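Local structure of N-acetylneuraminic acid (Sialic acid) synthetase (Leptospira borgpetersenii serovar Hardjo-bovis, 6NCS) at residues I13-I18 and G144-L149. The protein probably catalyses the synthesis of N-acylneuraminate (sialic acid) 9-phosphate and binds a manganese ion. Residues are numbered along the deposited sequence; the frame is centred on the assembly and turned at random.
Sequences ITLGNI and GLIVIL. With ACT (acetate ion), chain E.
Ile13 and Ile146 face each other with their CA atoms 8.4 Å apart, a spacing too wide for backbone pairing, and the two segments meet through side chains alone. The terminal CD1 of Ile146 carries most of the contact: it lies 3.7 Å from Leu15 CD2 and 4.0 Å from Ile13 CG2, with Ile18 CD1 a looser third neighbour at 4.3 Å. The CG1 branch of Ile146 stands anti to its carbonyl carbon (chi1 -59°) and continues extended, which carries CD1 in among the three side chains. Leu15 and Ile146 run past each other in opposite directions, and Ile146 CD1 also lies 3.9 Å from Leu15 CB. Residues 13-15 and 18-20 form an antiparallel hairpin closed by a type II' turn from Leu15 to Ile18, with the turn bond from Ile18 N to Leu15 O and the reciprocal bond from Leu15 N to Ile18 O (2.8 Å). Strand 146-150 belongs to the eight-stranded parallel TIM barrel, between 123-126 and 173-178, and the hairpin lies across the end of the barrel where its strands begin, Ile13 touching Ile174 and Ile18 touching Leu102. Beside this apolar cluster, Thr14 N donates to OXT of an acetate, probably from the crystallisation liquor (3.0 Å, N-H...O angle 158°), while Ile13 CG2 lies 3.8 Å from the acetate O.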
ATOM      1  N   ILE A  13      20.764   3.585   3.584  1.00 25.83           N
ATOM      2  CA  ILE A  13      21.872   4.350   3.036  1.00 26.33           C
ATOM      3  C   ILE A  13      22.019   5.593   3.893  1.00 22.76           C
ATOM      4  O   ILE A  13      21.146   6.470   3.902  1.00 24.53           O
ATOM      5  CB  ILE A  13      21.651   4.711   1.564  1.00 27.88           C
ATOM      6  CG1 ILE A  13      21.676   3.432   0.726  1.00 29.53           C
ATOM      7  CG2 ILE A  13      22.709   5.710   1.108  1.00 31.45           C
ATOM      8  CD1 ILE A  13      21.465   3.670  -0.729  1.00 33.16           C
ATOM      9  N   THR A  14      23.126   5.669   4.618  1.00 37.63           N
ATOM     10  CA  THR A  14      23.399   6.776   5.520  1.00 48.40           C
ATOM     11  C   THR A  14      24.657   7.473   5.041  1.00 47.28           C
ATOM     12  O   THR A  14      25.730   6.862   4.996  1.00 39.92           O
ATOM     13  CB  THR A  14      23.573   6.295   6.961  1.00 51.35           C
ATOM     14  OG1 THR A  14      24.490   5.196   6.988  1.00 51.13           O
ATOM     15  CG2 THR A  14      22.236   5.853   7.547  1.00 52.78           C
ATOM     16  N   LEU A  15      24.522   8.740   4.666  1.00 49.01           N
ATOM     17  CA  LEU A  15      25.663   9.582   4.316  1.00 51.34           C
ATOM     18  C   LEU A  15      25.472  10.900   5.060  1.00 40.88           C
ATOM     19  O   LEU A  15      24.795  11.807   4.566  1.00 40.04           O
ATOM     20  CB  LEU A  15      25.769   9.776   2.812  1.00 36.47           C
ATOM     21  CG  LEU A  15      27.153  10.261   2.380  1.00 35.65           C
ATOM     22  CD1 LEU A  15      28.194   9.180   2.634  1.00 42.24           C
ATOM     23  CD2 LEU A  15      27.148  10.658   0.937  1.00 29.38           C
ATOM     24  N   GLY A  16      26.059  10.995   6.250  1.00 39.85           N
ATOM     25  CA  GLY A  16      25.808  12.156   7.090  1.00 44.24           C
ATOM     26  C   GLY A  16      24.328  12.230   7.438  1.00 41.44           C
ATOM     27  O   GLY A  16      23.737  11.273   7.959  1.00 29.78           O
ATOM     28  N   ASN A  17      23.692  13.359   7.137  1.00 35.87           N
ATOM     29  CA  ASN A  17      22.270  13.467   7.452  1.00 40.32           C
ATOM     30  C   ASN A  17      21.385  12.807   6.402  1.00 39.24           C
ATOM     31  O   ASN A  17      20.175  12.684   6.627  1.00 36.07           O
ATOM     32  CB  ASN A  17      21.872  14.931   7.627  1.00 33.41           C
ATOM     33  CG  ASN A  17      21.987  15.710   6.349  1.00 46.44           C
ATOM     34  OD1 ASN A  17      22.863  15.435   5.526  1.00 51.57           O
ATOM     35  ND2 ASN A  17      21.097  16.683   6.159  1.00 48.28           N
ATOM     36  N   ILE A  18      21.949  12.388   5.268  1.00 32.87           N
ATOM     37  CA  ILE A  18      21.214  11.551   4.323  1.00 46.38           C
ATOM     38  C   ILE A  18      20.965  10.195   4.979  1.00 44.92           C
ATOM     39  O   ILE A  18      21.908   9.509   5.390  1.00 51.11           O
ATOM     40  CB  ILE A  18      21.991  11.396   3.005  1.00 43.89           C
ATOM     41  CG1 ILE A  18      22.360  12.762   2.421  1.00 45.10           C
ATOM     42  CG2 ILE A  18      21.183  10.609   1.988  1.00 41.79           C
ATOM     43  CD1 ILE A  18      23.077  12.684   1.086  1.00 35.69           C
ATOM     44  N   GLY A 144      31.532   6.141  -7.062  1.00 20.30           N
ATOM     45  CA  GLY A 144      31.415   5.968  -5.631  1.00 22.22           C
ATOM     46  C   GLY A 144      30.278   6.733  -4.989  1.00 17.71           C
ATOM     47  O   GLY A 144      30.030   6.550  -3.784  1.00 22.74           O
ATOM     48  N   LEU A 145      29.577   7.581  -5.740  1.00 15.44           N
ATOM     49  CA  LEU A 145      28.470   8.336  -5.178  1.00 16.90           C
ATOM     50  C   LEU A 145      27.240   7.446  -5.008  1.00 16.60           C
ATOM     51  O   LEU A 145      27.159   6.340  -5.546  1.00 18.64           O
ATOM     52  CB  LEU A 145      28.119   9.523  -6.076  1.00 19.95           C
ATOM     53  CG  LEU A 145      29.269  10.469  -6.418  1.00 20.22           C
ATOM     54  CD1 LEU A 145      28.746  11.614  -7.291  1.00 24.30           C
ATOM     55  CD2 LEU A 145      29.904  10.996  -5.143  1.00 24.22           C
ATOM     56  N   ILE A 146      26.275   7.952  -4.241  1.00 14.97           N
ATOM     57  CA  ILE A 146      24.978   7.296  -4.135  1.00 12.53           C
ATOM     58  C   ILE A 146      24.280   7.400  -5.478  1.00 15.81           C
ATOM     59  O   ILE A 146      24.267   8.468  -6.095  1.00 14.67           O
ATOM     60  CB  ILE A 146      24.123   7.956  -3.041  1.00 15.50           C
ATOM     61  CG1 ILE A 146      24.825   7.895  -1.681  1.00 14.74           C
ATOM     62  CG2 ILE A 146      22.716   7.334  -2.995  1.00 16.54           C
ATOM     63  CD1 ILE A 146      24.275   8.929  -0.713  1.00 17.62           C
ATOM     64  N   VAL A 147      23.687   6.300  -5.938  1.00 11.76           N
ATOM     65  CA  VAL A 147      23.052   6.267  -7.251  1.00 11.96           C
ATOM     66  C   VAL A 147      21.598   5.878  -7.068  1.00 18.40           C
ATOM     67  O   VAL A 147      21.300   4.851  -6.445  1.00 15.11           O
ATOM     68  CB  VAL A 147      23.741   5.285  -8.210  1.00 14.07           C
ATOM     69  CG1 VAL A 147      22.998   5.285  -9.546  1.00 15.22           C
ATOM     70  CG2 VAL A 147      25.207   5.657  -8.409  1.00 20.39           C
ATOM     71  N   ILE A 148      20.704   6.694  -7.615  1.00 12.66           N
ATOM     72  CA  ILE A 148      19.289   6.366  -7.717  1.00 10.12           C
ATOM     73  C   ILE A 148      19.005   6.081  -9.183  1.00 11.11           C
ATOM     74  O   ILE A 148      19.230   6.945 -10.038  1.00 16.82           O
ATOM     75  CB  ILE A 148      18.398   7.507  -7.210  1.00 14.42           C
ATOM     76  CG1 ILE A 148      18.754   7.887  -5.767  1.00 17.12           C
ATOM     77  CG2 ILE A 148      16.945   7.089  -7.339  1.00 11.96           C
ATOM     78  CD1 ILE A 148      17.949   9.096  -5.241  1.00 14.50           C
ATOM     79  N   LEU A 149      18.528   4.872  -9.478  1.00 12.10           N
ATOM     80  CA  LEU A 149      18.173   4.457 -10.832  1.00 13.61           C
ATOM     81  C   LEU A 149      16.669   4.234 -10.903  1.00 16.16           C
ATOM     82  O   LEU A 149      16.101   3.604 -10.012  1.00 13.99           O
ATOM     83  CB  LEU A 149      18.900   3.165 -11.201  1.00 14.23           C
ATOM     84  CG  LEU A 149      18.561   2.500 -12.539  1.00 19.16           C
ATOM     85  CD1 LEU A 149      19.023   3.369 -13.723  1.00 21.74           C
ATOM     86  CD2 LEU A 149      19.186   1.109 -12.599  1.00 18.39           C
TER
HETATM   87  C   ACT E 303      25.827   3.894   2.623  1.00 55.66           C
HETATM   88  O   ACT E 303      26.302   4.842   1.919  1.00 54.32           O
HETATM   89  OXT ACT E 303      25.392   3.930   3.815  1.00 60.44           O
HETATM   90  CH3 ACT E 303      25.780   2.495   1.910  1.00 45.19           C